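Local coordinates for fiber protein (Human adenovirus 14, PDB 3F0Y) that forms the trimeric knob at the tip of the adenovirus fibre and probably engages the cellular receptor CD46, at residues Cys28-Ser33 / Asn37-Ile42; Leu43-Thr48 / Thr97-Lys102; Phe152-Ser157 / Leu194-Phe199; Tyr171-Thr176 / Phe199-Ile204. All blocks are in the same frame, centred on the assembly; numbering follows the deposited sequence.

How the contacts relate
The four contacts lie in the β-sandwich of one knob subunit. Contacts 1 and 2 come first along the chain and share strand 39-48, with centres about 18 Å apart: contact 1 sits at its start, contact 2 at its far half. Contacts 3 and 4 cross in sequence, share Phe199 and have centres about 14 Å apart. They bridge the two sheets: strands 151-160 and 171-180 are neighbours in one, whereas strand 199-204 edges the sheet containing 39-48. Contacts 2 and 4, about 13 Å apart between centres, touch where Leu45 CD2 meets Tyr203 OH at 3.7 Å. Core packing thus runs from contact 3 through 4 to 2, and all three adjoin the second subunit.

Contact 1: residues Cys28-Ser33 / Asn37-Ile42; sequences CQMMDS and NDCKLI
Asp38 turns its carboxylate back onto the 28-33 loop and takes one backbone N-H with each oxygen. Met30 N reaches Asp38 OD1 at 2.8 Å on the syn side, somewhat out of the carboxylate plane, while Met31 N meets the syn lone pair of Asp38 OD2 at 2.9 Å. CG stands between the backbone N and the carbonyl carbon (chi1 53°), which brings the carboxylate back over the loop, and together the two bonds fix the rotation of the group; OD2 is also hydrogen-bonded to Ser34 OG. Met31 lays CB, CG and CE around OD2. Beside this, Asp38 N and Cys39 N both bond to Cys28 O, at 2.8 and 3.1 Å, a classic beta bulge at the start of strand 39-48. Cys28 N returns a weak bond to Cys39 O. The thiols stay unlinked: Cys28 SG lies 3.8 Å from Cys39 SG. Cys28 CB packs 3.8 Å from Leu41 CB, and Met30, bent at both chi2 and chi3, brings CB and CE against Cys39 SG. A water donates to Gln29 OE1 (2.6 Å) and Asn37 OD1 (2.8 Å), joining the two amides, while Asn37 ND2 bonds to Ala26 O.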
loop_
_atom_site.group_PDB
_atom_site.type_symbol
_atom_site.label_atom_id
_atom_site.label_comp_id
_atom_site.label_asym_id
_atom_site.label_seq_id
_atom_site.Cartn_x
_atom_site.Cartn_y
_atom_site.Cartn_z
ATOM N N CYS A 28 14.688 12.987 -15.937
ATOM C CA CYS A 28 13.394 13.645 -15.845
ATOM C C CYS A 28 13.535 15.164 -15.758
ATOM O O CYS A 28 14.385 15.674 -15.027
ATOM C CB CYS A 28 12.646 13.116 -14.619
ATOM S SG CYS A 28 11.009 13.818 -14.364
ATOM N N GLN A 29 12.707 15.871 -16.523
ATOM C CA GLN A 29 12.595 17.324 -16.424
ATOM C C GLN A 29 11.281 17.661 -15.722
ATOM O O GLN A 29 10.230 17.775 -16.358
ATOM C CB GLN A 29 12.659 17.974 -17.809
ATOM C CG GLN A 29 12.643 19.501 -17.769
ATOM C CD GLN A 29 12.862 20.137 -19.131
ATOM O OE1 GLN A 29 13.486 19.550 -20.016
ATOM N NE2 GLN A 29 12.350 21.350 -19.301
ATOM N N MET A 30 11.355 17.804 -14.402
ATOM C CA MET A 30 10.178 18.044 -13.574
ATOM C C MET A 30 9.682 19.487 -13.664
ATOM O O MET A 30 8.495 19.725 -13.883
ATOM C CB MET A 30 10.490 17.699 -12.115
ATOM C CG MET A 30 9.263 17.572 -11.231
ATOM S SD MET A 30 8.331 16.068 -11.559
ATOM C CE MET A 30 9.366 14.855 -10.744
ATOM N N MET A 31 10.589 20.445 -13.489
ATOM C CA MET A 31 10.207 21.856 -13.404
ATOM C C MET A 31 10.059 22.495 -14.782
ATOM O O MET A 31 10.814 22.185 -15.707
ATOM C CB MET A 31 11.238 22.638 -12.594
ATOM C CG MET A 31 11.451 22.108 -11.192
ATOM S SD MET A 31 12.572 23.136 -10.233
ATOM C CE MET A 31 14.099 22.937 -11.138
ATOM N N ASP A 32 9.088 23.397 -14.903
ATOM C CA ASP A 32 8.851 24.122 -16.152
ATOM C C ASP A 32 10.017 25.070 -16.446
ATOM O O ASP A 32 10.422 25.229 -17.602
ATOM C CB ASP A 32 7.531 24.905 -16.078
ATOM C CG ASP A 32 6.912 25.155 -17.450
ATOM O OD1 ASP A 32 7.658 25.400 -18.421
ATOM O OD2 ASP A 32 5.667 25.109 -17.553
ATOM N N SER A 33 10.563 25.678 -15.395
ATOM C CA SER A 33 11.693 26.602 -15.524
ATOM C C SER A 33 12.979 25.932 -16.022
ATOM O O SER A 33 13.858 26.608 -16.556
ATOM C CB SER A 33 11.968 27.293 -14.186
ATOM O OG SER A 33 12.387 26.360 -13.205
ATOM N N ASN A 37 17.099 18.004 -18.055
ATOM C CA ASN A 37 16.678 17.132 -16.957
ATOM C C ASN A 37 17.190 17.657 -15.623
ATOM O O ASN A 37 18.373 17.979 -15.491
ATOM C CB ASN A 37 17.162 15.694 -17.174
ATOM C CG ASN A 37 16.489 15.019 -18.355
ATOM O OD1 ASN A 37 15.588 15.579 -18.980
ATOM N ND2 ASN A 37 16.928 13.805 -18.668
ATOM N N ASP A 38 16.292 17.741 -14.644
ATOM C CA ASP A 38 16.612 18.330 -13.340
ATOM C C ASP A 38 16.526 17.342 -12.171
ATOM O O ASP A 38 16.831 17.703 -11.035
ATOM C CB ASP A 38 15.722 19.556 -13.073
ATOM C CG ASP A 38 14.234 19.261 -13.228
ATOM O OD1 ASP A 38 13.843 18.073 -13.250
ATOM O OD2 ASP A 38 13.452 20.226 -13.332
ATOM N N CYS A 39 16.116 16.103 -12.444
ATOM C CA CYS A 39 15.989 15.097 -11.391
ATOM C C CYS A 39 15.952 13.677 -11.945
ATOM O O CYS A 39 15.829 13.466 -13.154
ATOM C CB CYS A 39 14.724 15.346 -10.563
ATOM S SG CYS A 39 13.188 15.058 -11.461
ATOM N N LYS A 40 16.068 12.710 -11.042
ATOM C CA LYS A 40 15.881 11.305 -11.373
ATOM C C LYS A 40 14.493 10.878 -10.906
ATOM O O LYS A 40 14.208 10.899 -9.708
ATOM C CB LYS A 40 16.935 10.441 -10.683
ATOM C CG LYS A 40 18.371 10.852 -10.946
ATOM C CD LYS A 40 19.326 10.040 -10.089
ATOM C CE LYS A 40 20.748 10.570 -10.176
ATOM N NZ LYS A 40 21.708 9.671 -9.481
ATOM N N LEU A 41 13.629 10.519 -11.852
ATOM C CA LEU A 41 12.341 9.920 -11.523
ATOM C C LEU A 41 12.552 8.417 -11.431
ATOM O O LEU A 41 12.943 7.779 -12.410
ATOM C CB LEU A 41 11.292 10.244 -12.591
ATOM C CG LEU A 41 9.878 9.696 -12.364
ATOM C CD1 LEU A 41 9.228 10.352 -11.152
ATOM C CD2 LEU A 41 9.021 9.896 -13.605
ATOM N N ILE A 42 12.319 7.863 -10.245
ATOM C CA ILE A 42 12.377 6.424 -10.039
ATOM C C ILE A 42 10.942 5.907 -10.079
ATOM O O ILE A 42 10.145 6.203 -9.190
ATOM C CB ILE A 42 13.042 6.055 -8.693
ATOM C CG1 ILE A 42 14.365 6.810 -8.509
ATOM C CG2 ILE A 42 13.280 4.552 -8.613
ATOM C CD1 ILE A 42 15.383 6.558 -9.603
HETATM O O HOH W 1 15.005 17.590 -20.853
#

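Contact 2: residues Leu43-Thr48 / Thr97-Lys102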
loop_
_atom_site.group_PDB
_atom_site.type_symbol
_atom_site.label_atom_id
_atom_site.label_comp_id
_atom_site.label_asym_id
_atom_site.label_seq_id
_atom_site.Cartn_x
_atom_site.Cartn_y
_atom_site.Cartn_z
ATOM N N LEU A 43 10.613 5.165 -11.133
ATOM C CA LEU A 43 9.269 4.633 -11.319
ATOM C C LEU A 43 9.350 3.144 -11.603
ATOM O O LEU A 43 10.084 2.722 -12.492
ATOM C CB LEU A 43 8.567 5.341 -12.478
ATOM C CG LEU A 43 7.138 4.880 -12.776
ATOM C CD1 LEU A 43 6.226 5.136 -11.578
ATOM C CD2 LEU A 43 6.602 5.563 -14.023
ATOM N N THR A 44 8.592 2.361 -10.839
ATOM C CA THR A 44 8.521 0.918 -11.023
ATOM C C THR A 44 7.058 0.505 -11.111
ATOM O O THR A 44 6.286 0.721 -10.173
ATOM C CB THR A 44 9.201 0.172 -9.857
ATOM O OG1 THR A 44 10.531 0.675 -9.681
ATOM C CG2 THR A 44 9.249 -1.328 -10.124
ATOM N N LEU A 45 6.685 -0.070 -12.251
ATOM C CA LEU A 45 5.339 -0.587 -12.466
ATOM C C LEU A 45 5.414 -2.105 -12.487
ATOM O O LEU A 45 6.085 -2.680 -13.344
ATOM C CB LEU A 45 4.775 -0.082 -13.796
ATOM C CG LEU A 45 4.772 1.433 -14.009
ATOM C CD1 LEU A 45 4.352 1.758 -15.430
ATOM C CD2 LEU A 45 3.858 2.125 -13.000
ATOM N N VAL A 46 4.735 -2.749 -11.543
ATOM C CA VAL A 46 4.722 -4.205 -11.467
ATOM C C VAL A 46 3.316 -4.742 -11.702
ATOM O O VAL A 46 2.356 -4.284 -11.083
ATOM C CB VAL A 46 5.234 -4.705 -10.108
ATOM C CG1 VAL A 46 5.227 -6.230 -10.068
ATOM C CG2 VAL A 46 6.632 -4.166 -9.842
ATOM N N LYS A 47 3.208 -5.717 -12.601
ATOM C CA LYS A 47 1.937 -6.383 -12.871
ATOM C C LYS A 47 1.571 -7.301 -11.716
ATOM O O LYS A 47 2.306 -8.239 -11.408
ATOM C CB LYS A 47 2.014 -7.187 -14.168
ATOM C CG LYS A 47 1.923 -6.325 -15.407
ATOM C CD LYS A 47 2.226 -7.116 -16.658
ATOM C CE LYS A 47 1.832 -6.332 -17.883
ATOM N NZ LYS A 47 2.282 -6.986 -19.139
ATOM N N THR A 48 0.437 -7.019 -11.081
ATOM C CA THR A 48 -0.034 -7.783 -9.929
ATOM C C THR A 48 -1.507 -8.142 -10.118
ATOM O O THR A 48 -2.401 -7.427 -9.659
ATOM C CB THR A 48 0.159 -6.989 -8.620
ATOM O OG1 THR A 48 -0.518 -5.731 -8.713
ATOM C CG2 THR A 48 1.637 -6.736 -8.361
ATOM N N THR A 97 13.527 9.351 -20.599
ATOM C CA THR A 97 14.083 8.048 -20.941
ATOM C C THR A 97 12.958 7.014 -20.901
ATOM O O THR A 97 12.252 6.918 -19.897
ATOM C CB THR A 97 15.179 7.633 -19.948
ATOM O OG1 THR A 97 16.197 8.642 -19.911
ATOM C CG2 THR A 97 15.800 6.302 -20.353
ATOM N N PRO A 98 12.782 6.237 -21.989
ATOM C CA PRO A 98 11.735 5.216 -21.985
ATOM C C PRO A 98 11.900 4.196 -20.861
ATOM O O PRO A 98 13.020 3.941 -20.413
ATOM C CB PRO A 98 11.903 4.527 -23.344
ATOM C CG PRO A 98 12.639 5.489 -24.184
ATOM C CD PRO A 98 13.521 6.259 -23.264
ATOM N N LEU A 99 10.785 3.633 -20.411
ATOM C CA LEU A 99 10.815 2.544 -19.446
ATOM C C LEU A 99 11.132 1.243 -20.174
ATOM O O LEU A 99 10.854 1.103 -21.367
ATOM C CB LEU A 99 9.467 2.410 -18.735
ATOM C CG LEU A 99 8.940 3.640 -17.995
ATOM C CD1 LEU A 99 7.493 3.420 -17.579
ATOM C CD2 LEU A 99 9.811 3.963 -16.786
ATOM N N ASN A 100 11.720 0.301 -19.448
ATOM C CA ASN A 100 11.919 -1.050 -19.955
ATOM C C ASN A 100 11.825 -2.041 -18.797
ATOM O O ASN A 100 11.565 -1.650 -17.656
ATOM C CB ASN A 100 13.261 -1.162 -20.687
ATOM C CG ASN A 100 13.229 -2.180 -21.821
ATOM O OD1 ASN A 100 12.936 -3.357 -21.608
ATOM N ND2 ASN A 100 13.537 -1.729 -23.031
ATOM N N HIS A 101 12.027 -3.320 -19.092
ATOM C CA HIS A 101 11.895 -4.373 -18.093
ATOM C C HIS A 101 13.068 -4.422 -17.123
ATOM O O HIS A 101 14.067 -3.722 -17.299
ATOM C CB HIS A 101 11.727 -5.727 -18.786
ATOM C CG HIS A 101 10.440 -5.856 -19.535
ATOM N ND1 HIS A 101 9.220 -5.566 -18.965
ATOM C CD2 HIS A 101 10.179 -6.252 -20.802
ATOM C CE1 HIS A 101 8.263 -5.773 -19.850
ATOM N NE2 HIS A 101 8.819 -6.190 -20.973
ATOM N N LYS A 102 12.926 -5.248 -16.090
ATOM C CA LYS A 102 13.978 -5.444 -15.102
ATOM C C LYS A 102 15.156 -6.198 -15.711
ATOM O O LYS A 102 14.976 -7.204 -16.394
ATOM C CB LYS A 102 13.444 -6.209 -13.885
ATOM C CG LYS A 102 14.475 -6.426 -12.781
ATOM C CD LYS A 102 13.870 -7.129 -11.578
ATOM C CE LYS A 102 14.942 -7.722 -10.671
ATOM N NZ LYS A 102 15.831 -6.688 -10.076
#
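No ring or amide takes part where Leu43 and Leu45 meet Leu99; the flat groups of the 97-102 segment, the Asn100 amide and the His101 imidazole, stand beside this aliphatic contact. It joins strand 39-48 of the knob's antiparallel β-sandwich to the long loop that leads from strand 73-82 to strand 102-103, where Lys102 makes a salt bridge with Asp207 of the second subunit. The Asn100 amide is turned back on its own chain: Asn100 OD1 receives His101 N at 2.7 Å, in the carbonyl plane and on a lone pair. The imidazole is held at both nitrogens, ND1 by Thr16 O and NE2 by Thr113 N, a pattern consistent with a neutral ring protonated at ND1. Strand and loop exchange no hydrogen bond, and the whole contact rests on methyl groups. The two strand leucines differ in their first torsion: Leu43 carries CG opposite its N (chi1 -180°), whereas Leu45 swings CG to the side of its N (chi1 -54°), and the two send branches to the same methyl. Leu45 and Leu99 cross at about a right angle. Leu17 and Thr19 also pack on Leu99, and Leu45 lies against Val52 and Ala54 of strand 51-60. The common point is Leu99 CD1, 4.2 Å from Leu43 CD2 and equally 4.2 Å from Leu45 CD1.

Contact 3: residues Phe152-Ser157 / Leu194-Phe199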
loop_
_atom_site.group_PDB
_atom_site.type_symbol
_atom_site.label_atom_id
_atom_site.label_comp_id
_atom_site.label_asym_id
_atom_site.label_seq_id
_atom_site.Cartn_x
_atom_site.Cartn_y
_atom_site.Cartn_z
ATOM N N PHE A 152 9.120 15.121 6.842
ATOM C CA PHE A 152 8.248 16.179 6.340
ATOM C C PHE A 152 7.227 15.594 5.364
ATOM O O PHE A 152 7.602 15.147 4.280
ATOM C CB PHE A 152 9.078 17.258 5.641
ATOM C CG PHE A 152 8.268 18.431 5.167
ATOM C CD1 PHE A 152 8.039 19.516 6.001
ATOM C CD2 PHE A 152 7.736 18.449 3.888
ATOM C CE1 PHE A 152 7.292 20.601 5.565
ATOM C CE2 PHE A 152 6.989 19.527 3.448
ATOM C CZ PHE A 152 6.767 20.606 4.285
ATOM N N PRO A 153 5.932 15.614 5.730
ATOM C CA PRO A 153 4.921 14.996 4.872
ATOM C C PRO A 153 4.648 15.791 3.594
ATOM O O PRO A 153 4.494 17.013 3.641
ATOM C CB PRO A 153 3.675 14.969 5.763
ATOM C CG PRO A 153 3.857 16.101 6.695
ATOM C CD PRO A 153 5.335 16.208 6.941
ATOM N N ILE A 154 4.597 15.084 2.469
ATOM C CA ILE A 154 4.309 15.682 1.169
ATOM C C ILE A 154 3.062 15.024 0.594
ATOM O O ILE A 154 2.972 13.799 0.560
ATOM C CB ILE A 154 5.484 15.477 0.190
ATOM C CG1 ILE A 154 6.755 16.139 0.729
ATOM C CG2 ILE A 154 5.139 16.030 -1.192
ATOM C CD1 ILE A 154 7.985 15.885 -0.122
ATOM N N ASP A 155 2.103 15.833 0.146
ATOM C CA ASP A 155 0.881 15.312 -0.466
ATOM C C ASP A 155 1.154 14.849 -1.888
ATOM O O ASP A 155 1.882 15.507 -2.631
ATOM C CB ASP A 155 -0.214 16.381 -0.502
ATOM C CG ASP A 155 -0.637 16.834 0.877
ATOM O OD1 ASP A 155 -0.675 15.996 1.800
ATOM O OD2 ASP A 155 -0.939 18.035 1.033
ATOM N N ILE A 156 0.561 13.721 -2.266
ATOM C CA ILE A 156 0.661 13.230 -3.633
ATOM C C ILE A 156 -0.726 13.050 -4.227
ATOM O O ILE A 156 -1.603 12.446 -3.609
ATOM C CB ILE A 156 1.425 11.901 -3.722
ATOM C CG1 ILE A 156 2.840 12.071 -3.173
ATOM C CG2 ILE A 156 1.482 11.418 -5.172
ATOM C CD1 ILE A 156 3.690 10.830 -3.292
ATOM N N SER A 157 -0.909 13.595 -5.423
ATOM C CA SER A 157 -2.122 13.406 -6.198
ATOM C C SER A 157 -1.723 12.747 -7.508
ATOM O O SER A 157 -0.823 13.222 -8.196
ATOM C CB SER A 157 -2.794 14.752 -6.464
ATOM O OG SER A 157 -4.037 14.583 -7.121
ATOM N N LEU A 194 16.666 17.144 -2.747
ATOM C CA LEU A 194 15.243 16.861 -2.618
ATOM C C LEU A 194 14.994 15.403 -2.984
ATOM O O LEU A 194 15.042 15.031 -4.158
ATOM C CB LEU A 194 14.420 17.789 -3.519
ATOM C CG LEU A 194 12.907 17.554 -3.597
ATOM C CD1 LEU A 194 12.318 17.182 -2.242
ATOM C CD2 LEU A 194 12.212 18.787 -4.166
ATOM N N VAL A 195 14.755 14.581 -1.966
ATOM C CA VAL A 195 14.392 13.184 -2.153
ATOM C C VAL A 195 13.021 12.949 -1.532
ATOM O O VAL A 195 12.796 13.295 -0.375
ATOM C CB VAL A 195 15.410 12.239 -1.482
ATOM C CG1 VAL A 195 14.932 10.788 -1.555
ATOM C CG2 VAL A 195 16.780 12.386 -2.126
ATOM N N THR A 196 12.104 12.374 -2.304
ATOM C CA THR A 196 10.820 11.942 -1.757
ATOM C C THR A 196 10.922 10.460 -1.413
ATOM O O THR A 196 11.627 9.709 -2.089
ATOM C CB THR A 196 9.654 12.177 -2.747
ATOM O OG1 THR A 196 9.816 11.353 -3.909
ATOM C CG2 THR A 196 9.580 13.642 -3.163
ATOM N N SER A 197 10.241 10.042 -0.350
ATOM C CA SER A 197 10.172 8.626 -0.009
ATOM C C SER A 197 9.253 7.937 -1.014
ATOM O O SER A 197 8.386 8.587 -1.599
ATOM C CB SER A 197 9.668 8.423 1.422
ATOM O OG SER A 197 8.365 8.948 1.596
ATOM N N PRO A 198 9.439 6.623 -1.227
ATOM C CA PRO A 198 8.633 5.949 -2.241
ATOM C C PRO A 198 7.139 6.034 -1.959
ATOM O O PRO A 198 6.713 5.848 -0.818
ATOM C CB PRO A 198 9.106 4.493 -2.162
ATOM C CG PRO A 198 10.423 4.539 -1.490
ATOM C CD PRO A 198 10.373 5.700 -0.560
ATOM N N PHE A 199 6.364 6.343 -2.992
ATOM C CA PHE A 199 4.914 6.269 -2.912
ATOM C C PHE A 199 4.447 5.094 -3.753
ATOM O O PHE A 199 4.777 5.005 -4.938
ATOM C CB PHE A 199 4.271 7.558 -3.415
ATOM C CG PHE A 199 2.769 7.507 -3.450
ATOM C CD1 PHE A 199 2.047 7.218 -2.298
ATOM C CD2 PHE A 199 2.076 7.749 -4.629
ATOM C CE1 PHE A 199 0.661 7.166 -2.322
ATOM C CE2 PHE A 199 0.686 7.705 -4.659
ATOM C CZ PHE A 199 -0.021 7.412 -3.504
#
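Ile156 lies over one face of the Phe199 ring, the two side chains sliding past each other in opposite directions. Ile156 CD1 presses against the root of the aromatic group, 3.3 Å from Phe199 CB and 3.5 Å from Phe199 CG; the first of these is short for two carbons and marks tight packing. The other branch lies farther along, with Ile156 CG2 3.8 Å from both Phe199 CD2 and CE2. Ile156 CB sits 4.3 Å above the plane of the Phe199 ring, displaced toward the rim. With Ile156 CG1 beside its backbone N (chi1 -59°) and chi2 extended, one branch goes to the ring's base and the other lies over the same face, above CD2 and CE2. Two residues earlier, Ile154 CD1 meets Thr196 CG2 at 4.1 Å, the side chains crossing at about a right angle. Thr196 offers its methyl here, while its hydroxyl accepts a hydrogen bond from Val58 N. The contact spans the β-sandwich of the knob, bringing strand 151-160 of one sheet against the segment that leads into strand 199-204, an edge of the other. Phe199 passes the packing on to Phe201, the ring planes at about 20°, while Pro198 packs on Tyr137 of the second subunit. With no hydrogen bond between the two segments, the join depends on apolar shape fit, and the one hydroxyl at the contact finds its polar partner in strand 51-60.

Contact 4: residues Tyr171-Thr176 / Phe199-Ile204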
loop_
_atom_site.group_PDB
_atom_site.type_symbol
_atom_site.label_atom_id
_atom_site.label_comp_id
_atom_site.label_asym_id
_atom_site.label_seq_id
_atom_site.Cartn_x
_atom_site.Cartn_y
_atom_site.Cartn_z
ATOM N N TYR A 171 -2.607 6.970 -23.148
ATOM C CA TYR A 171 -2.619 6.771 -21.696
ATOM C C TYR A 171 -1.821 7.855 -20.989
ATOM O O TYR A 171 -0.819 8.342 -21.519
ATOM C CB TYR A 171 -2.055 5.396 -21.335
ATOM C CG TYR A 171 -2.698 4.269 -22.105
ATOM C CD1 TYR A 171 -2.105 3.761 -23.258
ATOM C CD2 TYR A 171 -3.913 3.729 -21.698
ATOM C CE1 TYR A 171 -2.696 2.733 -23.975
ATOM C CE2 TYR A 171 -4.513 2.702 -22.409
ATOM C CZ TYR A 171 -3.902 2.210 -23.546
ATOM O OH TYR A 171 -4.501 1.193 -24.248
ATOM N N CYS A 172 -2.270 8.228 -19.790
ATOM C CA CYS A 172 -1.611 9.268 -19.003
ATOM C C CYS A 172 -1.498 8.883 -17.533
ATOM O O CYS A 172 -2.427 8.314 -16.952
ATOM C CB CYS A 172 -2.380 10.590 -19.098
ATOM S SG CYS A 172 -2.857 11.066 -20.758
ATOM N N ILE A 173 -0.347 9.199 -16.946
ATOM C CA ILE A 173 -0.160 9.159 -15.505
ATOM C C ILE A 173 0.461 10.492 -15.105
ATOM O O ILE A 173 1.577 10.807 -15.510
ATOM C CB ILE A 173 0.773 8.007 -15.071
ATOM C CG1 ILE A 173 0.237 6.656 -15.555
ATOM C CG2 ILE A 173 0.928 7.994 -13.557
ATOM C CD1 ILE A 173 1.165 5.494 -15.253
ATOM N N ARG A 174 -0.282 11.281 -14.335
ATOM C CA ARG A 174 0.199 12.566 -13.843
ATOM C C ARG A 174 0.323 12.489 -12.331
ATOM O O ARG A 174 -0.674 12.334 -11.633
ATOM C CB ARG A 174 -0.768 13.681 -14.229
ATOM C CG ARG A 174 -0.883 13.930 -15.724
ATOM C CD ARG A 174 -1.710 15.174 -15.985
ATOM N NE ARG A 174 -1.765 15.552 -17.398
ATOM C CZ ARG A 174 -2.716 15.186 -18.257
ATOM N NH1 ARG A 174 -3.718 14.396 -17.882
ATOM N NH2 ARG A 174 -2.658 15.616 -19.511
ATOM N N ILE A 175 1.554 12.589 -11.834
ATOM C CA ILE A 175 1.835 12.475 -10.407
ATOM C C ILE A 175 2.279 13.833 -9.882
ATOM O O ILE A 175 3.314 14.349 -10.297
ATOM C CB ILE A 175 2.949 11.443 -10.131
ATOM C CG1 ILE A 175 2.672 10.130 -10.872
ATOM C CG2 ILE A 175 3.074 11.186 -8.638
ATOM C CD1 ILE A 175 3.827 9.150 -10.819
ATOM N N THR A 176 1.490 14.404 -8.974
ATOM C CA THR A 176 1.758 15.730 -8.426
ATOM C C THR A 176 2.158 15.640 -6.960
ATOM O O THR A 176 1.380 15.180 -6.127
ATOM C CB THR A 176 0.521 16.643 -8.533
ATOM O OG1 THR A 176 0.169 16.814 -9.909
ATOM C CG2 THR A 176 0.797 18.013 -7.909
ATOM N N PHE A 199 6.364 6.343 -2.992
ATOM C CA PHE A 199 4.914 6.269 -2.912
ATOM C C PHE A 199 4.447 5.094 -3.753
ATOM O O PHE A 199 4.777 5.005 -4.938
ATOM C CB PHE A 199 4.271 7.558 -3.415
ATOM C CG PHE A 199 2.769 7.507 -3.450
ATOM C CD1 PHE A 199 2.047 7.218 -2.298
ATOM C CD2 PHE A 199 2.076 7.749 -4.629
ATOM C CE1 PHE A 199 0.661 7.166 -2.322
ATOM C CE2 PHE A 199 0.686 7.705 -4.659
ATOM C CZ PHE A 199 -0.021 7.412 -3.504
ATOM N N THR A 200 3.691 4.195 -3.131
ATOM C CA THR A 200 3.104 3.065 -3.837
ATOM C C THR A 200 1.606 3.273 -3.993
ATOM O O THR A 200 0.901 3.500 -3.012
ATOM C CB THR A 200 3.357 1.740 -3.106
ATOM O OG1 THR A 200 4.767 1.533 -2.977
ATOM C CG2 THR A 200 2.750 0.574 -3.881
ATOM N N PHE A 201 1.133 3.213 -5.234
ATOM C CA PHE A 201 -0.295 3.235 -5.509
ATOM C C PHE A 201 -0.662 2.132 -6.483
ATOM O O PHE A 201 0.209 1.523 -7.112
ATOM C CB PHE A 201 -0.756 4.605 -6.021
ATOM C CG PHE A 201 -0.137 5.020 -7.327
ATOM C CD1 PHE A 201 -0.845 4.899 -8.516
ATOM C CD2 PHE A 201 1.139 5.565 -7.364
ATOM C CE1 PHE A 201 -0.281 5.299 -9.722
ATOM C CE2 PHE A 201 1.708 5.965 -8.566
ATOM C CZ PHE A 201 0.995 5.831 -9.746
ATOM N N TYR A 202 -1.962 1.885 -6.587
ATOM C CA TYR A 202 -2.478 0.786 -7.390
ATOM C C TYR A 202 -3.536 1.285 -8.363
ATOM O O TYR A 202 -4.276 2.221 -8.067
ATOM C CB TYR A 202 -3.058 -0.300 -6.479
ATOM C CG TYR A 202 -2.173 -0.607 -5.294
ATOM C CD1 TYR A 202 -1.339 -1.720 -5.287
ATOM C CD2 TYR A 202 -2.148 0.238 -4.186
ATOM C CE1 TYR A 202 -0.519 -1.990 -4.202
ATOM C CE2 TYR A 202 -1.337 -0.022 -3.102
ATOM C CZ TYR A 202 -0.525 -1.135 -3.114
ATOM O OH TYR A 202 0.280 -1.386 -2.031
ATOM N N TYR A 203 -3.586 0.660 -9.532
ATOM C CA TYR A 203 -4.617 0.973 -10.499
ATOM C C TYR A 203 -4.946 -0.240 -11.352
ATOM O O TYR A 203 -4.111 -1.130 -11.537
ATOM C CB TYR A 203 -4.240 2.187 -11.357
ATOM C CG TYR A 203 -2.981 2.064 -12.194
ATOM C CD1 TYR A 203 -2.985 1.366 -13.398
ATOM C CD2 TYR A 203 -1.799 2.688 -11.804
ATOM C CE1 TYR A 203 -1.838 1.272 -14.181
ATOM C CE2 TYR A 203 -0.647 2.602 -12.579
ATOM C CZ TYR A 203 -0.675 1.891 -13.767
ATOM O OH TYR A 203 0.459 1.803 -14.541
ATOM N N ILE A 204 -6.179 -0.268 -11.846
ATOM C CA ILE A 204 -6.658 -1.354 -12.686
ATOM C C ILE A 204 -5.996 -1.210 -14.045
ATOM O O ILE A 204 -6.072 -0.153 -14.673
ATOM C CB ILE A 204 -8.188 -1.320 -12.838
ATOM C CG1 ILE A 204 -8.859 -1.549 -11.479
ATOM C CG2 ILE A 204 -8.649 -2.374 -13.838
ATOM C CD1 ILE A 204 -10.340 -1.260 -11.473
#
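Tyr203 OH gives its hydrogen bond to Phe118 O, and the same oxygen is met by Ile173 CD1 at 3.8 Å, so the phenol brings a satisfied polar tip into an otherwise apolar contact. Ile173 and Tyr203 cross at about a right angle, and the methyl Ile173 CD1 approaches the ring obliquely, 4.3 Å from Tyr203 CZ. Tyr203 holds CG between its backbone N and carbonyl carbon (chi1 61°), which sends the ring across the gap toward strand 171-180. Phe201, two residues earlier on the same face, has nearly the same first torsion (chi1 63°) and projects likewise. Its outer end is touched by two isoleucines: Ile173 CG2 lies 4.4 Å from Phe201 CZ, and Ile175 CD1 lies 4.4 Å from Phe201 CE2, both set obliquely to the ring. Ile173 therefore serves both aromatics, one branch to each. These are the facing sides of two sheets in the knob's β-sandwich: the axes of segments 171-176 and 199-204 pass 11.4 Å apart with their directions 142° from each other, too far for backbone pairing, so side chains alone span the space. Strand 151-160 adds Leu160 against Tyr203, and Ala54 and Val52 of strand 51-60 touch Phe201 and Tyr203. Thr200 packs on Tyr202 of the second subunit, and Ile204 on Val21 of the third. Aliphatic branches against aromatic rings thus join the two segments without any hydrogen bond between them, and the one polar atom carried in is satisfied by Phe118 O.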